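Side-chain contacts in Boca/mesd chaperone for ywtd beta-propeller-egf protein 1 (Caenorhabditis elegans, PDB 3OFG), which probably acts as an endoplasmic-reticulum chaperone that assists maturation of the YWTD beta-propeller–EGF modules of LDL-receptor-type proteins: residues A[34-39]-A[60-65]; A[40-45]-A[74-79]. All coordinates share one frame; numbering follows the deposited sequence. Where two conformers were deposited one is given.

Overall arrangement
From the N terminus, strand 12-17 leads into helix 29-45, whose middle and end supply the first halves of both contacts in immediate succession. The chain then forms the hairpin of strands 50-56 and 59-64, and the latter closes contact 1 by packing against residues 34-39. Helix 70-78 follows and closes contact 2, the longer loop, when residues 74-79 come beside residues 40-45; strand 83-89 completes the sheet. The two loops cross rather than nest. Contact 1 ties helix to sheet, contact 2 ties helix to helix, and the two merge where Leu77 touches both Trp39 and Phe62 and where Leu43 also reaches Phe62.

Contact 1 (A[34-39]-A[60-65]); sequences KWTQIW and AIFMFK
Thr36 lies across the outer edge of the Phe62 ring, its CB in the ring plane and 4.0 Å from Phe62 CE1. Phe62 CZ reaches the helix backbone, 3.8 Å from Thr36 O, and the next turn adds Trp39, whose CB meets the same end of the ring edge-on at 4.4 Å from Phe62 CZ. The methyl CG2 of Thr36 meets Ala60, 3.8 Å from its CB. With chi1 at 56°, OG1 takes the place between backbone N and carbonyl carbon, where it hydrogen-bonds Thr32 O one turn back; the buried hydroxyl is thus satisfied within its own helix and the methyl is turned to the strand. Residues 34-39 of helix 29-45 run nearly parallel to residues 60-64 of strand 59-64, at 17°, as expected for the first helix and third strand of a ferredoxin-like beta-alpha-beta-beta-alpha-beta fold. The axes of these segments approach to 10.4 Å. The Trp39 indole lies against its own helix, with Trp35 O 3.1 Å above one face toward the rim. From the neighbouring strand 50-56, Leu50 and Val52 also pack on Phe62, and Leu77 of helix 70-78 packs on both Phe62 and Trp39.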
loop_
_atom_site.group_PDB
_atom_site.type_symbol
_atom_site.label_atom_id
_atom_site.label_comp_id
_atom_site.label_asym_id
_atom_site.label_seq_id
_atom_site.Cartn_x
_atom_site.Cartn_y
_atom_site.Cartn_z
ATOM N N LYS A 34 -7.859 -11.466 -10.771
ATOM C CA LYS A 34 -8.931 -11.345 -11.736
ATOM C C LYS A 34 -9.914 -10.282 -11.296
ATOM O O LYS A 34 -10.271 -9.355 -12.046
ATOM C CB LYS A 34 -9.663 -12.674 -11.898
ATOM C CG LYS A 34 -10.923 -12.578 -12.733
ATOM C CD LYS A 34 -11.607 -13.922 -12.925
ATOM C CE LYS A 34 -12.964 -13.772 -13.566
ATOM N NZ LYS A 34 -13.590 -15.110 -13.800
ATOM N N TRP A 35 -10.420 -10.425 -10.076
ATOM C CA TRP A 35 -11.542 -9.594 -9.665
ATOM C C TRP A 35 -11.141 -8.171 -9.323
ATOM O O TRP A 35 -11.901 -7.243 -9.605
ATOM C CB TRP A 35 -12.347 -10.273 -8.532
ATOM C CG TRP A 35 -13.160 -11.363 -9.147
ATOM C CD1 TRP A 35 -12.880 -12.709 -9.169
ATOM C CD2 TRP A 35 -14.309 -11.179 -9.962
ATOM N NE1 TRP A 35 -13.806 -13.366 -9.945
ATOM C CE2 TRP A 35 -14.690 -12.443 -10.437
ATOM C CE3 TRP A 35 -15.065 -10.063 -10.325
ATOM C CZ2 TRP A 35 -15.811 -12.625 -11.259
ATOM C CZ3 TRP A 35 -16.181 -10.252 -11.138
ATOM C CH2 TRP A 35 -16.540 -11.521 -11.578
ATOM N N THR A 36 -9.953 -7.962 -8.768
ATOM C CA THR A 36 -9.525 -6.589 -8.517
ATOM C C THR A 36 -9.373 -5.827 -9.810
ATOM O O THR A 36 -9.701 -4.643 -9.857
ATOM C CB THR A 36 -8.256 -6.474 -7.655
ATOM O OG1 THR A 36 -7.181 -7.202 -8.247
ATOM C CG2 THR A 36 -8.530 -7.002 -6.257
ATOM N N GLN A 37 -8.935 -6.465 -10.880
ATOM C CA GLN A 37 -8.829 -5.742 -12.130
ATOM C C GLN A 37 -10.196 -5.441 -12.712
ATOM O O GLN A 37 -10.397 -4.369 -13.262
ATOM C CB GLN A 37 -7.985 -6.478 -13.154
ATOM C CG GLN A 37 -7.699 -5.544 -14.296
ATOM C CD GLN A 37 -6.546 -5.934 -15.173
ATOM O OE1 GLN A 37 -5.416 -6.143 -14.708
ATOM N NE2 GLN A 37 -6.798 -5.934 -16.475
ATOM N N ILE A 38 -11.141 -6.353 -12.574
ATOM C CA ILE A 38 -12.509 -6.102 -13.019
ATOM C C ILE A 38 -13.114 -4.935 -12.247
ATOM O O ILE A 38 -13.719 -4.015 -12.841
ATOM C CB ILE A 38 -13.390 -7.370 -12.933
ATOM C CG1 ILE A 38 -12.936 -8.381 -13.983
ATOM C CG2 ILE A 38 -14.867 -7.041 -13.104
ATOM C CD1 ILE A 38 -13.461 -9.787 -13.731
ATOM N N TRP A 39 -12.988 -4.943 -10.927
ATOM C CA TRP A 39 -13.508 -3.821 -10.132
ATOM C C TRP A 39 -12.828 -2.522 -10.533
ATOM O O TRP A 39 -13.488 -1.483 -10.611
ATOM C CB TRP A 39 -13.390 -4.078 -8.637
ATOM C CG TRP A 39 -14.121 -5.302 -8.209
ATOM C CD1 TRP A 39 -15.289 -5.780 -8.723
ATOM C CD2 TRP A 39 -13.719 -6.225 -7.189
ATOM N NE1 TRP A 39 -15.640 -6.951 -8.078
ATOM C CE2 TRP A 39 -14.685 -7.237 -7.148
ATOM C CE3 TRP A 39 -12.628 -6.288 -6.319
ATOM C CZ2 TRP A 39 -14.590 -8.306 -6.254
ATOM C CZ3 TRP A 39 -12.533 -7.361 -5.449
ATOM C CH2 TRP A 39 -13.502 -8.356 -5.441
ATOM N N ALA A 60 -5.705 -6.573 -1.644
ATOM C CA ALA A 60 -5.127 -5.589 -2.547
ATOM C C ALA A 60 -5.262 -4.178 -2.004
ATOM O O ALA A 60 -6.118 -3.885 -1.182
ATOM C CB ALA A 60 -5.777 -5.698 -3.916
ATOM N N ILE A 61 -4.416 -3.297 -2.508
ATOM C CA ILE A 61 -4.519 -1.872 -2.255
ATOM C C ILE A 61 -5.029 -1.211 -3.524
ATOM O O ILE A 61 -4.543 -1.497 -4.624
ATOM C CB ILE A 61 -3.136 -1.256 -1.909
ATOM C CG1 ILE A 61 -2.630 -1.847 -0.616
ATOM C CG2 ILE A 61 -3.209 0.294 -1.848
ATOM C CD1 ILE A 61 -1.190 -1.405 -0.303
ATOM N N PHE A 62 -6.006 -0.329 -3.381
ATOM C CA PHE A 62 -6.435 0.595 -4.431
ATOM C C PHE A 62 -5.959 1.990 -4.015
ATOM O O PHE A 62 -6.393 2.502 -2.967
ATOM C CB PHE A 62 -7.963 0.624 -4.561
ATOM C CG PHE A 62 -8.566 -0.571 -5.249
ATOM C CD1 PHE A 62 -7.841 -1.726 -5.520
ATOM C CD2 PHE A 62 -9.884 -0.523 -5.631
ATOM C CE1 PHE A 62 -8.453 -2.805 -6.150
ATOM C CE2 PHE A 62 -10.486 -1.595 -6.271
ATOM C CZ PHE A 62 -9.777 -2.719 -6.530
HETATM N N MSE A 63 -5.051 2.582 -4.780
HETATM C CA MSE A 63 -4.584 3.941 -4.543
HETATM C C MSE A 63 -5.321 4.890 -5.468
HETATM O O MSE A 63 -5.401 4.643 -6.662
HETATM C CB MSE A 63 -3.084 4.057 -4.831
HETATM C CG MSE A 63 -2.181 3.342 -3.826
HETATM SE SE MSE A 63 -0.342 4.047 -3.726
HETATM C CE MSE A 63 -0.671 5.947 -4.078
ATOM N N PHE A 64 -5.881 5.958 -4.919
ATOM C CA PHE A 64 -6.701 6.865 -5.704
ATOM C C PHE A 64 -5.924 8.005 -6.291
ATOM O O PHE A 64 -5.031 8.568 -5.656
ATOM C CB PHE A 64 -7.842 7.367 -4.828
ATOM C CG PHE A 64 -8.727 6.272 -4.384
ATOM C CD1 PHE A 64 -9.620 5.695 -5.274
ATOM C CD2 PHE A 64 -8.606 5.753 -3.109
ATOM C CE1 PHE A 64 -10.397 4.616 -4.892
ATOM C CE2 PHE A 64 -9.383 4.697 -2.718
ATOM C CZ PHE A 64 -10.280 4.120 -3.613
ATOM N N LYS A 65 -6.282 8.370 -7.504
ATOM C CA LYS A 65 -5.786 9.605 -8.082
ATOM C C LYS A 65 -6.397 10.791 -7.335
ATOM O O LYS A 65 -5.718 11.770 -7.043
ATOM C CB LYS A 65 -6.118 9.635 -9.560
ATOM C CG LYS A 65 -5.717 10.938 -10.240
ATOM C CD LYS A 65 -6.104 10.936 -11.713
#

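Contact 2 (A[40-45]-A[74-79]); sequences QSQLYN and KKFLLK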
loop_
_atom_site.group_PDB
_atom_site.type_symbol
_atom_site.label_atom_id
_atom_site.label_comp_id
_atom_site.label_asym_id
_atom_site.label_seq_id
_atom_site.Cartn_x
_atom_site.Cartn_y
_atom_site.Cartn_z
ATOM N N GLN A 40 -11.529 -2.555 -10.787
ATOM C CA GLN A 40 -10.823 -1.366 -11.247
ATOM C C GLN A 40 -11.447 -0.865 -12.545
ATOM O O GLN A 40 -11.646 0.353 -12.730
ATOM C CB GLN A 40 -9.346 -1.679 -11.446
ATOM C CG GLN A 40 -8.544 -0.528 -12.040
ATOM C CD GLN A 40 -7.146 -0.948 -12.396
ATOM O OE1 GLN A 40 -6.926 -2.062 -12.890
ATOM N NE2 GLN A 40 -6.191 -0.058 -12.180
ATOM N N SER A 41 -11.752 -1.768 -13.463
ATOM C CA SER A 41 -12.383 -1.358 -14.728
ATOM C C SER A 41 -13.761 -0.749 -14.509
ATOM O O SER A 41 -14.096 0.310 -15.081
ATOM C CB SER A 41 -12.525 -2.548 -15.673
ATOM O OG SER A 41 -11.251 -2.997 -16.115
ATOM N N GLN A 42 -14.580 -1.371 -13.676
ATOM C CA GLN A 42 -15.898 -0.857 -13.375
ATOM C C GLN A 42 -15.817 0.516 -12.708
ATOM O O GLN A 42 -16.573 1.448 -13.065
ATOM C CB GLN A 42 -16.671 -1.839 -12.498
ATOM C CG GLN A 42 -16.995 -3.130 -13.195
ATOM C CD GLN A 42 -17.728 -4.050 -12.256
ATOM O OE1 GLN A 42 -17.123 -4.715 -11.431
ATOM N NE2 GLN A 42 -19.052 -3.985 -12.279
ATOM N N LEU A 43 -14.874 0.708 -11.799
ATOM C CA LEU A 43 -14.680 1.994 -11.154
ATOM C C LEU A 43 -14.183 3.030 -12.155
ATOM O O LEU A 43 -14.622 4.181 -12.103
ATOM C CB LEU A 43 -13.757 1.858 -9.939
ATOM C CG LEU A 43 -14.511 1.289 -8.730
ATOM C CD1 LEU A 43 -13.540 0.719 -7.721
ATOM C CD2 LEU A 43 -15.369 2.346 -8.064
ATOM N N TYR A 44 -13.294 2.642 -13.070
ATOM C CA TYR A 44 -12.823 3.540 -14.107
ATOM C C TYR A 44 -14.045 4.040 -14.894
ATOM O O TYR A 44 -14.155 5.244 -15.212
ATOM C CB TYR A 44 -11.840 2.830 -15.057
ATOM C CG TYR A 44 -11.384 3.765 -16.148
ATOM C CD1 TYR A 44 -12.173 3.966 -17.287
ATOM C CD2 TYR A 44 -10.224 4.514 -16.010
ATOM C CE1 TYR A 44 -11.785 4.866 -18.271
ATOM C CE2 TYR A 44 -9.842 5.417 -16.999
ATOM C CZ TYR A 44 -10.639 5.571 -18.095
ATOM O OH TYR A 44 -10.227 6.493 -19.069
ATOM N N ASN A 45 -14.973 3.154 -15.217
ATOM C CA ASN A 45 -16.136 3.540 -16.004
ATOM C C ASN A 45 -17.121 4.418 -15.223
ATOM O O ASN A 45 -17.956 5.092 -15.828
ATOM C CB ASN A 45 -16.799 2.298 -16.591
ATOM C CG ASN A 45 -15.890 1.574 -17.537
ATOM O OD1 ASN A 45 -15.044 2.182 -18.178
ATOM N ND2 ASN A 45 -16.016 0.276 -17.622
ATOM N N LYS A 74 -15.358 2.653 -1.894
ATOM C CA LYS A 74 -15.677 1.704 -0.833
ATOM C C LYS A 74 -17.130 1.250 -0.942
ATOM O O LYS A 74 -17.427 0.083 -0.798
ATOM C CB LYS A 74 -15.380 2.327 0.544
ATOM C CG LYS A 74 -15.821 1.477 1.704
ATOM C CD LYS A 74 -15.305 2.010 3.038
ATOM C CE LYS A 74 -15.837 1.165 4.168
ATOM N NZ LYS A 74 -15.392 1.672 5.495
ATOM N N LYS A 75 -18.036 2.190 -1.187
ATOM C CA LYS A 75 -19.451 1.872 -1.320
ATOM C C LYS A 75 -19.670 0.880 -2.454
ATOM O O LYS A 75 -20.377 -0.111 -2.299
ATOM C CB LYS A 75 -20.257 3.162 -1.547
ATOM C CG LYS A 75 -21.704 2.948 -1.924
ATOM C CD LYS A 75 -22.404 4.295 -2.119
ATOM N N PHE A 76 -19.054 1.132 -3.607
ATOM C CA PHE A 76 -19.160 0.221 -4.746
ATOM C C PHE A 76 -18.629 -1.178 -4.385
ATOM O O PHE A 76 -19.250 -2.202 -4.660
ATOM C CB PHE A 76 -18.367 0.766 -5.936
ATOM C CG PHE A 76 -18.219 -0.224 -7.061
ATOM C CD1 PHE A 76 -19.212 -0.339 -8.017
ATOM C CD2 PHE A 76 -17.110 -1.063 -7.149
ATOM C CE1 PHE A 76 -19.091 -1.257 -9.064
ATOM C CE2 PHE A 76 -16.995 -2.001 -8.187
ATOM C CZ PHE A 76 -17.994 -2.095 -9.131
ATOM N N LEU A 77 -17.435 -1.219 -3.791
ATOM C CA LEU A 77 -16.801 -2.508 -3.503
ATOM C C LEU A 77 -17.616 -3.343 -2.534
ATOM O O LEU A 77 -17.720 -4.557 -2.673
ATOM C CB LEU A 77 -15.391 -2.300 -2.974
ATOM C CG LEU A 77 -14.398 -1.857 -4.036
ATOM C CD1 LEU A 77 -13.113 -1.396 -3.363
ATOM C CD2 LEU A 77 -14.101 -2.979 -5.023
ATOM N N LEU A 78 -18.232 -2.694 -1.546
ATOM C CA LEU A 78 -18.987 -3.437 -0.557
ATOM C C LEU A 78 -20.282 -4.013 -1.140
ATOM O O LEU A 78 -20.924 -4.836 -0.486
ATOM C CB LEU A 78 -19.223 -2.595 0.695
ATOM C CG LEU A 78 -17.959 -2.387 1.533
ATOM C CD1 LEU A 78 -18.253 -1.394 2.631
ATOM C CD2 LEU A 78 -17.459 -3.692 2.110
ATOM N N LYS A 79 -20.653 -3.621 -2.354
ATOM C CA LYS A 79 -21.774 -4.248 -3.070
ATOM C C LYS A 79 -21.366 -5.499 -3.861
ATOM O O LYS A 79 -22.204 -6.188 -4.425
ATOM C CB LYS A 79 -22.401 -3.259 -4.059
ATOM C CG LYS A 79 -23.178 -2.130 -3.416
ATOM C CD LYS A 79 -23.636 -1.122 -4.459
ATOM C CE LYS A 79 -24.531 -0.063 -3.821
ATOM N NZ LYS A 79 -24.881 1.030 -4.759
#
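The C-terminal parts of helices 29-45 and 70-78, residues 40-45 and 74-79, pass each other with their closest CA atoms, those of Leu43 and Phe76, 8.0 Å apart. Phe76 fills most of that separation: CG stands anti to its backbone N (chi1 170°), which sends the ring across to the other helix, where Gln42 and Leu43 receive it. Leu43 meets the CD2 side of the ring obliquely, with its branch point CG 3.8 Å from Phe76 CD2, while its methyl CD2 reaches back to Phe76 CB at 4.0 Å. At the far end of the ring, Phe76 CZ touches Gln42 twice, at CB (3.6 Å) and at the amide, with OE1 likewise 3.6 Å away. The amide carbon lies in the ring plane beyond this edge and the two planes stand 83° apart, so the ring edge is directed at the flat of the amide. In this ferredoxin-like fold both helices cover one face of the antiparallel sheet, and ring and leucine sit between them at the border of the core: Leu43 continues inward to Leu50 and Phe62, whereas Gln42 is partly exposed. With only an alanine in place of Phe76, a gap would probably open between the helices, Leu43 CG and CD2 losing the ring they lie against and the Gln42 amide becoming free to swing. The carbonyl of Phe76 accepts two bonds, from Lys79 N at 3.0 Å from Phe76 O and from the side-chain amide of Gln80.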